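Local coordinates for conjugal transfer protein TRWB (Escherichia coli, PDB 1E9S) that probably works as a ring-forming, nucleotide-driven coupling protein that binds plasmid DNA and helps pass it into the secretion channel during bacterial conjugation, at residues E362-R367 against R386-V391; T21-G26 against R413-V418; Q316-L321 against P350-D355; S339-G344 against A405-A410. One frame throughout, in Å; residues are numbered along the deposited sequence.

Interaction 1 (E362-R367 against R386-V391); sequences EHEVER and RVRERV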
loop_
_atom_site.group_PDB
_atom_site.type_symbol
_atom_site.label_atom_id
_atom_site.label_comp_id
_atom_site.label_asym_id
_atom_site.label_seq_id
_atom_site.Cartn_x
_atom_site.Cartn_y
_atom_site.Cartn_z
ATOM N N GLU A 362 -16.182 -1.677 23.868
ATOM C CA GLU A 362 -16.452 -2.993 24.424
ATOM C C GLU A 362 -16.506 -2.899 25.939
ATOM O O GLU A 362 -16.117 -1.892 26.525
ATOM C CB GLU A 362 -15.337 -3.986 24.092
ATOM C CG GLU A 362 -14.970 -4.145 22.640
ATOM C CD GLU A 362 -13.990 -5.289 22.454
ATOM O OE1 GLU A 362 -13.117 -5.446 23.344
ATOM O OE2 GLU A 362 -14.079 -6.017 21.431
ATOM N N HIS A 363 -16.987 -3.962 26.571
ATOM C CA HIS A 363 -17.028 -4.008 28.019
ATOM C C HIS A 363 -16.640 -5.410 28.453
ATOM O O HIS A 363 -16.716 -6.350 27.661
ATOM C CB HIS A 363 -18.423 -3.615 28.553
ATOM C CG HIS A 363 -19.510 -4.614 28.280
ATOM N ND1 HIS A 363 -20.834 -4.351 28.552
ATOM C CD2 HIS A 363 -19.470 -5.876 27.791
ATOM C CE1 HIS A 363 -21.564 -5.410 28.244
ATOM N NE2 HIS A 363 -20.760 -6.349 27.780
ATOM N N GLU A 364 -16.161 -5.537 29.683
ATOM C CA GLU A 364 -15.807 -6.844 30.215
ATOM C C GLU A 364 -16.883 -7.090 31.263
ATOM O O GLU A 364 -17.170 -6.226 32.093
ATOM C CB GLU A 364 -14.422 -6.836 30.846
ATOM C CG GLU A 364 -13.732 -8.177 30.748
ATOM C CD GLU A 364 -12.310 -8.150 31.265
ATOM O OE1 GLU A 364 -11.853 -7.077 31.723
ATOM O OE2 GLU A 364 -11.648 -9.211 31.216
ATOM N N VAL A 365 -17.471 -8.276 31.234
ATOM C CA VAL A 365 -18.579 -8.570 32.115
ATOM C C VAL A 365 -18.573 -10.002 32.647
ATOM O O VAL A 365 -18.022 -10.899 32.015
ATOM C CB VAL A 365 -19.864 -8.280 31.296
ATOM C CG1 VAL A 365 -20.782 -9.501 31.237
ATOM C CG2 VAL A 365 -20.514 -7.028 31.795
ATOM N N GLU A 366 -19.176 -10.206 33.814
ATOM C CA GLU A 366 -19.291 -11.539 34.405
ATOM C C GLU A 366 -20.739 -12.001 34.268
ATOM O O GLU A 366 -21.663 -11.286 34.641
ATOM C CB GLU A 366 -18.848 -11.515 35.868
ATOM C CG GLU A 366 -17.332 -11.786 36.003
ATOM C CD GLU A 366 -16.780 -11.591 37.409
ATOM O OE1 GLU A 366 -17.591 -11.523 38.359
ATOM O OE2 GLU A 366 -15.533 -11.517 37.560
ATOM N N ARG A 367 -20.930 -13.192 33.714
ATOM C CA ARG A 367 -22.268 -13.714 33.490
ATOM C C ARG A 367 -22.408 -15.150 33.983
ATOM O O ARG A 367 -21.460 -15.930 33.926
ATOM C CB ARG A 367 -22.583 -13.661 31.992
ATOM C CG ARG A 367 -23.984 -13.203 31.665
ATOM C CD ARG A 367 -24.337 -13.370 30.198
ATOM N NE ARG A 367 -23.206 -13.151 29.308
ATOM C CZ ARG A 367 -22.804 -11.994 28.787
ATOM N NH1 ARG A 367 -23.427 -10.844 29.031
ATOM N NH2 ARG A 367 -21.742 -12.012 27.998
ATOM N N ARG A 386 -16.231 -14.891 32.499
ATOM C CA ARG A 386 -15.803 -13.530 32.189
ATOM C C ARG A 386 -15.844 -13.392 30.678
ATOM O O ARG A 386 -15.325 -14.249 29.965
ATOM C CB ARG A 386 -14.388 -13.275 32.702
ATOM C CG ARG A 386 -14.378 -12.649 34.084
ATOM C CD ARG A 386 -13.523 -13.419 35.086
ATOM N NE ARG A 386 -13.822 -14.851 35.108
ATOM C CZ ARG A 386 -13.702 -15.631 36.182
ATOM N NH1 ARG A 386 -13.295 -15.120 37.339
ATOM N NH2 ARG A 386 -13.976 -16.927 36.099
ATOM N N VAL A 387 -16.472 -12.328 30.187
ATOM C CA VAL A 387 -16.579 -12.126 28.749
ATOM C C VAL A 387 -16.427 -10.679 28.309
ATOM O O VAL A 387 -16.955 -9.768 28.933
ATOM C CB VAL A 387 -17.926 -12.657 28.199
ATOM C CG1 VAL A 387 -18.002 -12.421 26.695
ATOM C CG2 VAL A 387 -18.040 -14.134 28.455
ATOM N N ARG A 388 -15.687 -10.488 27.222
ATOM C CA ARG A 388 -15.470 -9.170 26.645
ATOM C C ARG A 388 -16.357 -9.137 25.413
ATOM O O ARG A 388 -16.390 -10.106 24.650
ATOM C CB ARG A 388 -14.013 -8.995 26.213
ATOM C CG ARG A 388 -13.367 -7.701 26.713
ATOM C CD ARG A 388 -12.147 -7.301 25.888
ATOM N NE ARG A 388 -11.354 -8.454 25.482
ATOM C CZ ARG A 388 -11.217 -8.855 24.223
ATOM N NH1 ARG A 388 -11.821 -8.188 23.246
ATOM N NH2 ARG A 388 -10.483 -9.925 23.939
ATOM N N GLU A 389 -17.077 -8.037 25.211
ATOM C CA GLU A 389 -17.961 -7.933 24.055
ATOM C C GLU A 389 -18.288 -6.503 23.696
ATOM O O GLU A 389 -18.072 -5.593 24.495
ATOM C CB GLU A 389 -19.257 -8.700 24.320
ATOM C CG GLU A 389 -19.692 -8.616 25.760
ATOM C CD GLU A 389 -20.897 -9.469 26.047
ATOM O OE1 GLU A 389 -20.925 -10.628 25.583
ATOM O OE2 GLU A 389 -21.813 -8.987 26.742
ATOM N N ARG A 390 -18.805 -6.308 22.485
ATOM C CA ARG A 390 -19.171 -4.976 22.028
ATOM C C ARG A 390 -20.461 -4.593 22.693
ATOM O O ARG A 390 -21.410 -5.376 22.716
ATOM C CB ARG A 390 -19.380 -4.942 20.513
ATOM C CG ARG A 390 -18.115 -5.057 19.697
ATOM C CD ARG A 390 -17.129 -3.920 19.960
ATOM N NE ARG A 390 -15.920 -4.137 19.172
ATOM C CZ ARG A 390 -15.872 -4.101 17.839
ATOM N NH1 ARG A 390 -16.962 -3.843 17.127
ATOM N NH2 ARG A 390 -14.736 -4.361 17.211
ATOM N N VAL A 391 -20.495 -3.391 23.246
ATOM C CA VAL A 391 -21.704 -2.908 23.885
ATOM C C VAL A 391 -22.759 -2.776 22.779
ATOM O O VAL A 391 -23.932 -3.066 22.987
ATOM C CB VAL A 391 -21.459 -1.539 24.560
ATOM C CG1 VAL A 391 -22.755 -1.001 25.118
ATOM C CG2 VAL A 391 -20.439 -1.675 25.663
#
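Glu362 to Glu366 and Arg386 to Arg390 pair as antiparallel strands at 158°, with paired N-H...O bonds between His363 and Glu389 and again between Val365 and Val387, where Val365 N lies 2.8 Å from Val387 O. His363, Val365, Val387 and Glu389 share one face. There Glu389 is the focus, its carboxylate gripped by two groups of the partner strand. The imidazole lies nearly coplanar with the carboxylate, and His363 NE2 donates an almost straight bond (3.0 Å, 173°) to the anti lone pair of Glu389 OE2. With chi1 of 70°, the ring stands between its own backbone N and carbonyl carbon, which brings its NE2 to the carboxylate of Glu389. Arg367 bends at its third torsion and reaches back from the opposite direction; its NH2 meets Glu389 OE1 at 2.9 Å from above the carboxylate plane, and weaker bonds run to OE2. The positive charge of Arg367 would be expected to favour the ionised form of Glu389. Val365 CG2 covers one face of the imidazole. At the end of the pairing, Glu362 spans two arginines: Arg388 NH1 approaches OE1 at 3.0 Å on the syn side, close to the guanidinium plane, whereas Arg390 NE makes only a weak, 3.5 Å bridge to OE2. On the other face the aliphatic parts of Glu366 and Arg386 run side by side, CG to CG 3.6 Å. Strand 362-368 is the middle one of a small antiparallel sheet, flanked on its far side by strand 16-18, while Arg390 ties the hairpin to helix 350-360 through Glu354 and Ser357.

Interaction 2 (T21-G26 against R413-V418); sequences TRIVSG and RPIAKV
Two backbone hydrogen bonds join Arg22 and Val24, which flank Ile23, to Ile415 in parallel fashion: Ile415 N donates to Arg22 O at 2.8 Å, and Val24 N reaches Ile415 O at 2.9 Å with an angle of 172°. Ile415 thus uses both its N-H and its C=O, gripping the residues on either side of Ile23. The two short strands run at 40° to each other. A water extends the pairing, accepting from Arg22 N and donating to Arg413 O. Apolar contacts fill both faces. On one, Ile23 and Ile415 cross obliquely, CG1 to CG1 3.8 Å and CD1 to CD1 3.9 Å; the chi1 of 59° at Ile415 sets its CG1 between the backbone N and carbonyl carbon and so turns it toward Ile23, leaving CG2 to meet Thr21 CG2. On the other, both methyls of Val24 press on the proline ring, CG1 3.5 Å from Pro414 CB and CG2 against Pro414 CG, with Ala416 CB following next to Val24 O. With an alanine at Ile415, a gap would probably open beside Ile23 and Thr21, leaving their methyl groups without the branch they rest on. Near the end of the contact, Val418 CG1 packs 3.5 Å from Gly26 CA. Ser25 serves as N-cap of helix 26-33, its OG bonded to Lys28 N, and Leu29 of that helix covers Val24, Pro414 and Ala416. The arrangement is a short parallel edge strand from the N-terminal region, added beside strand 415-419 at the margin of the large mixed sheet of a P-loop NTPase fold.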
loop_
_atom_site.group_PDB
_atom_site.type_symbol
_atom_site.label_atom_id
_atom_site.label_comp_id
_atom_site.label_asym_id
_atom_site.label_seq_id
_atom_site.Cartn_x
_atom_site.Cartn_y
_atom_site.Cartn_z
ATOM N N THR A 21 -16.919 0.153 28.458
ATOM C CA THR A 21 -17.997 1.092 28.207
ATOM C C THR A 21 -19.296 0.668 28.890
ATOM O O THR A 21 -19.748 -0.470 28.745
ATOM C CB THR A 21 -18.241 1.241 26.696
ATOM O OG1 THR A 21 -17.050 1.741 26.089
ATOM C CG2 THR A 21 -19.374 2.217 26.425
ATOM N N ARG A 22 -19.881 1.591 29.646
ATOM C CA ARG A 22 -21.138 1.340 30.332
ATOM C C ARG A 22 -22.266 1.821 29.447
ATOM O O ARG A 22 -22.162 2.873 28.830
ATOM C CB ARG A 22 -21.204 2.121 31.641
ATOM C CG ARG A 22 -20.249 1.662 32.712
ATOM C CD ARG A 22 -20.176 2.667 33.856
ATOM N NE ARG A 22 -19.499 2.140 35.051
ATOM C CZ ARG A 22 -20.006 1.205 35.862
ATOM N NH1 ARG A 22 -21.201 0.676 35.623
ATOM N NH2 ARG A 22 -19.323 0.793 36.923
ATOM N N ILE A 23 -23.331 1.042 29.354
ATOM C CA ILE A 23 -24.474 1.475 28.580
ATOM C C ILE A 23 -25.620 1.570 29.575
ATOM O O ILE A 23 -25.826 0.684 30.408
ATOM C CB ILE A 23 -24.832 0.520 27.418
ATOM C CG1 ILE A 23 -25.993 1.132 26.622
ATOM C CG2 ILE A 23 -25.164 -0.851 27.943
ATOM C CD1 ILE A 23 -26.106 0.652 25.203
ATOM N N VAL A 24 -26.335 2.682 29.513
ATOM C CA VAL A 24 -27.452 2.919 30.397
ATOM C C VAL A 24 -28.691 3.239 29.571
ATOM O O VAL A 24 -28.639 3.302 28.347
ATOM C CB VAL A 24 -27.150 4.084 31.373
ATOM C CG1 VAL A 24 -25.954 3.753 32.213
ATOM C CG2 VAL A 24 -26.973 5.389 30.626
ATOM N N SER A 25 -29.820 3.417 30.241
ATOM C CA SER A 25 -31.066 3.736 29.556
ATOM C C SER A 25 -31.055 5.215 29.217
ATOM O O SER A 25 -30.387 5.998 29.885
ATOM C CB SER A 25 -32.257 3.432 30.469
ATOM O OG SER A 25 -32.168 4.192 31.669
ATOM N N GLY A 26 -31.783 5.593 28.173
ATOM C CA GLY A 26 -31.836 6.994 27.810
ATOM C C GLY A 26 -32.230 7.834 29.015
ATOM O O GLY A 26 -31.661 8.895 29.262
ATOM N N ARG A 413 -18.600 8.742 30.911
ATOM C CA ARG A 413 -20.054 8.685 30.930
ATOM C C ARG A 413 -20.493 7.465 30.151
ATOM O O ARG A 413 -19.829 7.048 29.200
ATOM C CB ARG A 413 -20.672 9.917 30.270
ATOM C CG ARG A 413 -19.805 11.128 30.304
ATOM C CD ARG A 413 -20.418 12.270 31.064
ATOM N NE ARG A 413 -19.559 13.444 30.959
ATOM C CZ ARG A 413 -19.697 14.551 31.681
ATOM N NH1 ARG A 413 -20.670 14.650 32.586
ATOM N NH2 ARG A 413 -18.859 15.564 31.499
ATOM N N PRO A 414 -21.623 6.868 30.546
ATOM C CA PRO A 414 -22.087 5.691 29.818
ATOM C C PRO A 414 -22.765 6.175 28.542
ATOM O O PRO A 414 -23.076 7.357 28.413
ATOM C CB PRO A 414 -23.072 5.059 30.798
ATOM C CG PRO A 414 -23.699 6.274 31.433
ATOM C CD PRO A 414 -22.506 7.170 31.690
ATOM N N ILE A 415 -22.973 5.276 27.594
ATOM C CA ILE A 415 -23.652 5.651 26.369
ATOM C C ILE A 415 -25.096 5.225 26.581
ATOM O O ILE A 415 -25.406 4.551 27.557
ATOM C CB ILE A 415 -23.071 4.912 25.160
ATOM C CG1 ILE A 415 -23.200 3.409 25.372
ATOM C CG2 ILE A 415 -21.612 5.278 24.989
ATOM C CD1 ILE A 415 -22.847 2.596 24.166
ATOM N N ALA A 416 -25.979 5.620 25.678
ATOM C CA ALA A 416 -27.374 5.256 25.813
ATOM C C ALA A 416 -28.063 5.338 24.479
ATOM O O ALA A 416 -27.733 6.182 23.657
ATOM C CB ALA A 416 -28.060 6.178 26.810
ATOM N N LYS A 417 -29.016 4.443 24.266
ATOM C CA LYS A 417 -29.785 4.425 23.041
ATOM C C LYS A 417 -30.967 5.329 23.352
ATOM O O LYS A 417 -31.741 5.053 24.261
ATOM C CB LYS A 417 -30.242 3.004 22.746
ATOM C CG LYS A 417 -30.910 2.806 21.417
ATOM C CD LYS A 417 -31.304 1.360 21.302
ATOM C CE LYS A 417 -32.262 1.135 20.179
ATOM N NZ LYS A 417 -32.810 -0.241 20.274
ATOM N N VAL A 418 -31.081 6.426 22.615
ATOM C CA VAL A 418 -32.157 7.379 22.826
ATOM C C VAL A 418 -32.938 7.683 21.556
ATOM O O VAL A 418 -32.390 7.676 20.456
ATOM C CB VAL A 418 -31.616 8.703 23.390
ATOM C CG1 VAL A 418 -30.968 8.456 24.726
ATOM C CG2 VAL A 418 -30.653 9.336 22.419
HETATM O O HOH W 1 -18.673 4.159 30.097
#

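Interaction 3 (Q316-L321 against P350-D355); sequences QSTSQL and PKTNED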
loop_
_atom_site.group_PDB
_atom_site.type_symbol
_atom_site.label_atom_id
_atom_site.label_comp_id
_atom_site.label_asym_id
_atom_site.label_seq_id
_atom_site.Cartn_x
_atom_site.Cartn_y
_atom_site.Cartn_z
ATOM N N GLN A 316 -20.856 10.535 7.550
ATOM C CA GLN A 316 -21.619 9.369 7.133
ATOM C C GLN A 316 -20.699 8.161 7.045
ATOM O O GLN A 316 -20.594 7.401 7.999
ATOM C CB GLN A 316 -22.296 9.639 5.799
ATOM C CG GLN A 316 -23.134 10.906 5.842
ATOM C CD GLN A 316 -23.913 11.161 4.565
ATOM O OE1 GLN A 316 -24.773 10.363 4.180
ATOM N NE2 GLN A 316 -23.618 12.279 3.902
ATOM N N SER A 317 -20.021 7.982 5.920
ATOM C CA SER A 317 -19.098 6.859 5.778
ATOM C C SER A 317 -17.689 7.288 6.140
ATOM O O SER A 317 -17.254 8.386 5.804
ATOM C CB SER A 317 -19.102 6.319 4.349
ATOM O OG SER A 317 -20.347 5.714 4.056
ATOM N N THR A 318 -16.980 6.416 6.839
ATOM C CA THR A 318 -15.619 6.692 7.247
ATOM C C THR A 318 -14.787 7.063 6.030
ATOM O O THR A 318 -13.980 7.988 6.078
ATOM C CB THR A 318 -15.031 5.464 7.935
ATOM O OG1 THR A 318 -15.834 5.160 9.081
ATOM C CG2 THR A 318 -13.591 5.713 8.373
ATOM N N SER A 319 -15.014 6.350 4.931
ATOM C CA SER A 319 -14.296 6.561 3.683
ATOM C C SER A 319 -14.434 7.959 3.080
ATOM O O SER A 319 -13.579 8.392 2.315
ATOM C CB SER A 319 -14.745 5.520 2.669
ATOM O OG SER A 319 -16.149 5.380 2.692
ATOM N N GLN A 320 -15.507 8.662 3.414
ATOM C CA GLN A 320 -15.724 10.006 2.901
ATOM C C GLN A 320 -14.669 10.978 3.396
ATOM O O GLN A 320 -14.015 11.644 2.598
ATOM C CB GLN A 320 -17.068 10.527 3.351
ATOM C CG GLN A 320 -18.184 10.323 2.401
ATOM C CD GLN A 320 -19.449 10.950 2.929
ATOM O OE1 GLN A 320 -20.206 10.330 3.679
ATOM N NE2 GLN A 320 -19.674 12.200 2.562
ATOM N N LEU A 321 -14.522 11.074 4.715
ATOM C CA LEU A 321 -13.548 11.975 5.292
ATOM C C LEU A 321 -12.153 11.475 4.955
ATOM O O LEU A 321 -11.246 12.270 4.733
ATOM C CB LEU A 321 -13.733 12.049 6.803
ATOM C CG LEU A 321 -13.105 13.284 7.439
ATOM C CD1 LEU A 321 -13.840 14.523 6.913
ATOM C CD2 LEU A 321 -13.167 13.190 8.951
ATOM N N PRO A 350 -20.716 -2.243 5.951
ATOM C CA PRO A 350 -20.239 -2.965 7.135
ATOM C C PRO A 350 -18.989 -2.374 7.781
ATOM O O PRO A 350 -18.782 -2.510 8.984
ATOM C CB PRO A 350 -20.014 -4.380 6.607
ATOM C CG PRO A 350 -19.574 -4.138 5.210
ATOM C CD PRO A 350 -20.548 -3.072 4.740
ATOM N N LYS A 351 -18.154 -1.715 6.987
ATOM C CA LYS A 351 -16.940 -1.127 7.529
ATOM C C LYS A 351 -17.210 0.027 8.467
ATOM O O LYS A 351 -16.598 0.111 9.521
ATOM C CB LYS A 351 -16.000 -0.670 6.411
ATOM C CG LYS A 351 -15.215 -1.799 5.755
ATOM C CD LYS A 351 -14.189 -1.258 4.778
ATOM C CE LYS A 351 -13.569 -2.374 3.935
ATOM N NZ LYS A 351 -12.767 -3.360 4.723
ATOM N N THR A 352 -18.117 0.922 8.097
ATOM C CA THR A 352 -18.412 2.058 8.956
ATOM C C THR A 352 -19.172 1.614 10.198
ATOM O O THR A 352 -19.015 2.200 11.274
ATOM C CB THR A 352 -19.223 3.141 8.212
ATOM O OG1 THR A 352 -18.462 3.633 7.099
ATOM C CG2 THR A 352 -19.532 4.301 9.133
ATOM N N ASN A 353 -19.987 0.571 10.064
ATOM C CA ASN A 353 -20.744 0.070 11.206
ATOM C C ASN A 353 -19.786 -0.531 12.202
ATOM O O ASN A 353 -20.005 -0.460 13.406
ATOM C CB ASN A 353 -21.776 -0.963 10.761
ATOM C CG ASN A 353 -22.843 -0.357 9.877
ATOM O OD1 ASN A 353 -23.230 0.801 10.064
ATOM N ND2 ASN A 353 -23.337 -1.135 8.920
ATOM N N GLU A 354 -18.710 -1.120 11.687
ATOM C CA GLU A 354 -17.683 -1.714 12.536
ATOM C C GLU A 354 -16.909 -0.600 13.244
ATOM O O GLU A 354 -16.558 -0.712 14.412
ATOM C CB GLU A 354 -16.719 -2.558 11.698
ATOM C CG GLU A 354 -15.423 -2.901 12.419
ATOM C CD GLU A 354 -15.595 -3.865 13.588
ATOM O OE1 GLU A 354 -16.648 -4.534 13.738
ATOM O OE2 GLU A 354 -14.633 -3.961 14.361
ATOM N N ASP A 355 -16.652 0.481 12.528
ATOM C CA ASP A 355 -15.929 1.605 13.085
ATOM C C ASP A 355 -16.714 2.255 14.196
ATOM O O ASP A 355 -16.146 2.625 15.224
ATOM C CB ASP A 355 -15.625 2.632 11.989
ATOM C CG ASP A 355 -14.554 2.141 11.011
ATOM O OD1 ASP A 355 -13.773 1.214 11.360
ATOM O OD2 ASP A 355 -14.484 2.686 9.887
#
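Thr318 and Thr352 face each other at the start of one helix and the first turns of another, their side chains sliding past in opposite directions with the CA atoms 5.7 Å apart. The two hydroxyls do not bond; OG1 to OG1 is 3.6 Å, and each turns to a different partner. Thr352 OG1 receives the backbone N-H of Thr318 in a fairly straight bond of 3.2 Å (165°), thereby serving a backbone N-H in the first turn of helix 318-325 from another helix. Thr318 OG1 instead donates to Asp355 OD2 at 2.9 Å, using the anti lone pair of the carboxylate, which comes in at a slant to the threonine and also lies against its CB. With OG1 beside the backbone N (chi1 -60°), the hydroxyl of Thr318 is swung toward helix 350-360. The methyl of Thr352 completes the fit, its CG2 standing 3.5 Å from Gln316 O. Within the first segment Gln320 folds back so that its OE1 takes the N-H of Ser317 at 3.3 Å, fixing the turn that leads into the helix. Asp349 forms a second shell: its carboxylate bonds to both Ser317 OG and Thr352 OG1 and so orients the hydroxyl that meets Thr318. Gln331 of a neighbouring subunit packs on Thr352, and Thr332 of the same subunit bonds to Ser319, placing the contact at a subunit interface. Gln316 follows strand 309-315, beside the strand that leads into the probable Walker A loop, and makes a weak bond to Thr62; a polar residue there is consistent with the sensor position of RecA-like NTPases, next to the nucleotide site.

Interaction 4 (S339-G344 against A405-A410); sequences SLVVLG and AYVGFA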
loop_
_atom_site.group_PDB
_atom_site.type_symbol
_atom_site.label_atom_id
_atom_site.label_comp_id
_atom_site.label_asym_id
_atom_site.label_seq_id
_atom_site.Cartn_x
_atom_site.Cartn_y
_atom_site.Cartn_z
ATOM N N SER A 339 -17.262 13.938 21.809
ATOM C CA SER A 339 -18.607 13.389 21.966
ATOM C C SER A 339 -19.073 12.831 20.636
ATOM O O SER A 339 -18.854 13.423 19.584
ATOM C CB SER A 339 -19.589 14.458 22.443
ATOM O OG SER A 339 -19.360 14.791 23.794
ATOM N N LEU A 340 -19.738 11.689 20.698
ATOM C CA LEU A 340 -20.209 11.012 19.512
ATOM C C LEU A 340 -21.668 10.612 19.595
ATOM O O LEU A 340 -22.161 10.215 20.641
ATOM C CB LEU A 340 -19.357 9.761 19.294
ATOM C CG LEU A 340 -19.754 8.729 18.242
ATOM C CD1 LEU A 340 -19.613 9.320 16.836
ATOM C CD2 LEU A 340 -18.886 7.506 18.409
ATOM N N VAL A 341 -22.353 10.708 18.470
ATOM C CA VAL A 341 -23.745 10.315 18.372
ATOM C C VAL A 341 -23.807 9.413 17.144
ATOM O O VAL A 341 -23.434 9.834 16.043
ATOM C CB VAL A 341 -24.659 11.533 18.155
ATOM C CG1 VAL A 341 -26.061 11.089 17.856
ATOM C CG2 VAL A 341 -24.635 12.416 19.373
ATOM N N VAL A 342 -24.243 8.169 17.337
ATOM C CA VAL A 342 -24.342 7.213 16.238
ATOM C C VAL A 342 -25.808 7.010 15.874
ATOM O O VAL A 342 -26.586 6.487 16.662
ATOM C CB VAL A 342 -23.707 5.853 16.612
ATOM C CG1 VAL A 342 -23.754 4.904 15.421
ATOM C CG2 VAL A 342 -22.277 6.054 17.061
ATOM N N LEU A 343 -26.172 7.422 14.666
ATOM C CA LEU A 343 -27.544 7.328 14.202
ATOM C C LEU A 343 -27.891 6.094 13.384
ATOM O O LEU A 343 -29.025 5.938 12.943
ATOM C CB LEU A 343 -27.913 8.587 13.411
ATOM C CG LEU A 343 -28.575 9.710 14.221
ATOM C CD1 LEU A 343 -27.778 9.985 15.460
ATOM C CD2 LEU A 343 -28.665 10.962 13.395
ATOM N N GLY A 344 -26.940 5.206 13.167
ATOM C CA GLY A 344 -27.290 4.022 12.407
ATOM C C GLY A 344 -27.124 4.195 10.916
ATOM O O GLY A 344 -27.618 5.153 10.328
ATOM N N ALA A 405 -30.817 6.975 18.348
ATOM C CA ALA A 405 -29.385 7.225 18.335
ATOM C C ALA A 405 -28.675 6.799 19.598
ATOM O O ALA A 405 -29.272 6.710 20.654
ATOM C CB ALA A 405 -29.140 8.704 18.099
ATOM N N TYR A 406 -27.384 6.519 19.476
ATOM C CA TYR A 406 -26.578 6.169 20.631
ATOM C C TYR A 406 -25.836 7.447 20.949
ATOM O O TYR A 406 -25.198 8.035 20.080
ATOM C CB TYR A 406 -25.583 5.053 20.317
ATOM C CG TYR A 406 -26.210 3.683 20.287
ATOM C CD1 TYR A 406 -26.559 3.035 21.469
ATOM C CD2 TYR A 406 -26.486 3.048 19.081
ATOM C CE1 TYR A 406 -27.174 1.784 21.445
ATOM C CE2 TYR A 406 -27.092 1.799 19.045
ATOM C CZ TYR A 406 -27.433 1.171 20.225
ATOM O OH TYR A 406 -28.014 -0.080 20.172
ATOM N N VAL A 407 -25.941 7.892 22.188
ATOM C CA VAL A 407 -25.282 9.110 22.593
ATOM C C VAL A 407 -24.130 8.794 23.526
ATOM O O VAL A 407 -24.321 8.263 24.619
ATOM C CB VAL A 407 -26.275 10.061 23.287
ATOM C CG1 VAL A 407 -25.553 11.265 23.845
ATOM C CG2 VAL A 407 -27.333 10.495 22.296
ATOM N N GLY A 408 -22.923 9.119 23.080
ATOM C CA GLY A 408 -21.745 8.880 23.888
ATOM C C GLY A 408 -21.020 10.186 24.129
ATOM O O GLY A 408 -20.261 10.652 23.281
ATOM N N PHE A 409 -21.262 10.785 25.289
ATOM C CA PHE A 409 -20.617 12.048 25.629
ATOM C C PHE A 409 -19.168 11.849 26.049
ATOM O O PHE A 409 -18.772 10.769 26.492
ATOM C CB PHE A 409 -21.371 12.780 26.761
ATOM C CG PHE A 409 -22.676 13.394 26.335
ATOM C CD1 PHE A 409 -22.727 14.282 25.261
ATOM C CD2 PHE A 409 -23.861 13.060 26.984
ATOM C CE1 PHE A 409 -23.947 14.825 24.837
ATOM C CE2 PHE A 409 -25.084 13.599 26.566
ATOM C CZ PHE A 409 -25.125 14.479 25.493
ATOM N N ALA A 410 -18.384 12.911 25.918
ATOM C CA ALA A 410 -16.980 12.880 26.280
ATOM C C ALA A 410 -16.803 12.478 27.725
ATOM O O ALA A 410 -17.733 12.577 28.523
ATOM C CB ALA A 410 -16.357 14.249 26.062
#
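Gly408 O takes the N-H of Leu340 in a short, nearly straight bond (2.8 Å, 176°), and the CA-H of Ser339 leans on the same oxygen. Gly408 N donates in turn to Leu340 O, and a second closed pair joins Val342 to Tyr406, with Val342 N 2.9 Å from Tyr406 O. The strands run antiparallel at 170°, Val341 facing Val407 in the non-hydrogen-bonded pair between. Past the last regular bridge, a side chain takes over from the backbone: Ser339 OG accepts from Ala410 N at 3.0 Å. Its chi1 of -72° puts the hydroxyl beside its own backbone N, from where it also meets the edge of the Phe409 ring in plane, 3.7 Å from CD1. Val407 CG1 covers one face of that ring. Replacing Ser339 with an alanine would probably leave the buried N-H of Ala410 without its mate and the chain after Phe409 less firmly fixed. Of the apolar contacts, Val341 CG1 touches Ala405 CB at 3.9 Å on the face that carries Val407. On the opposite face the stems of Val342 and Tyr406 lie CB to CB at 4.2 Å, and Met356 of helix 350-360 packs on Leu340 and Val342. Strand 339-342 also pairs with strand 56-59, which runs into the probable Walker A loop, and Leu343 touches Thr64 of that loop and Lys66 at the start of helix 66-79. The contact is therefore where antiparallel strands are added to the parallel, RecA-like core of the P-loop NTPase sheet.

How the interactions relate
Interactions 2 and 4 belong to one mixed sheet, with centres 9 Å apart: strands 23-25, 415-419, 404-408 and 339-342 lie in that order from its edge toward strand 56-59. Interaction 1 lies in a separate three-stranded sheet, 15 Å from interaction 2 between centres and joined to it where Thr21 N meets Glu362 O. Interaction 3 lies by helix 350-360, which follows strand 339-342 and leads into strand 362-368; it touches interaction 1 through a salt bridge, centres 24 Å apart. Along the chain interaction 2 closes a loop around all the others, while 3 and 4 interleave. The contacts thus run from near the probable nucleotide site out to the hairpin, and all four border neighbouring subunits of the hexamer.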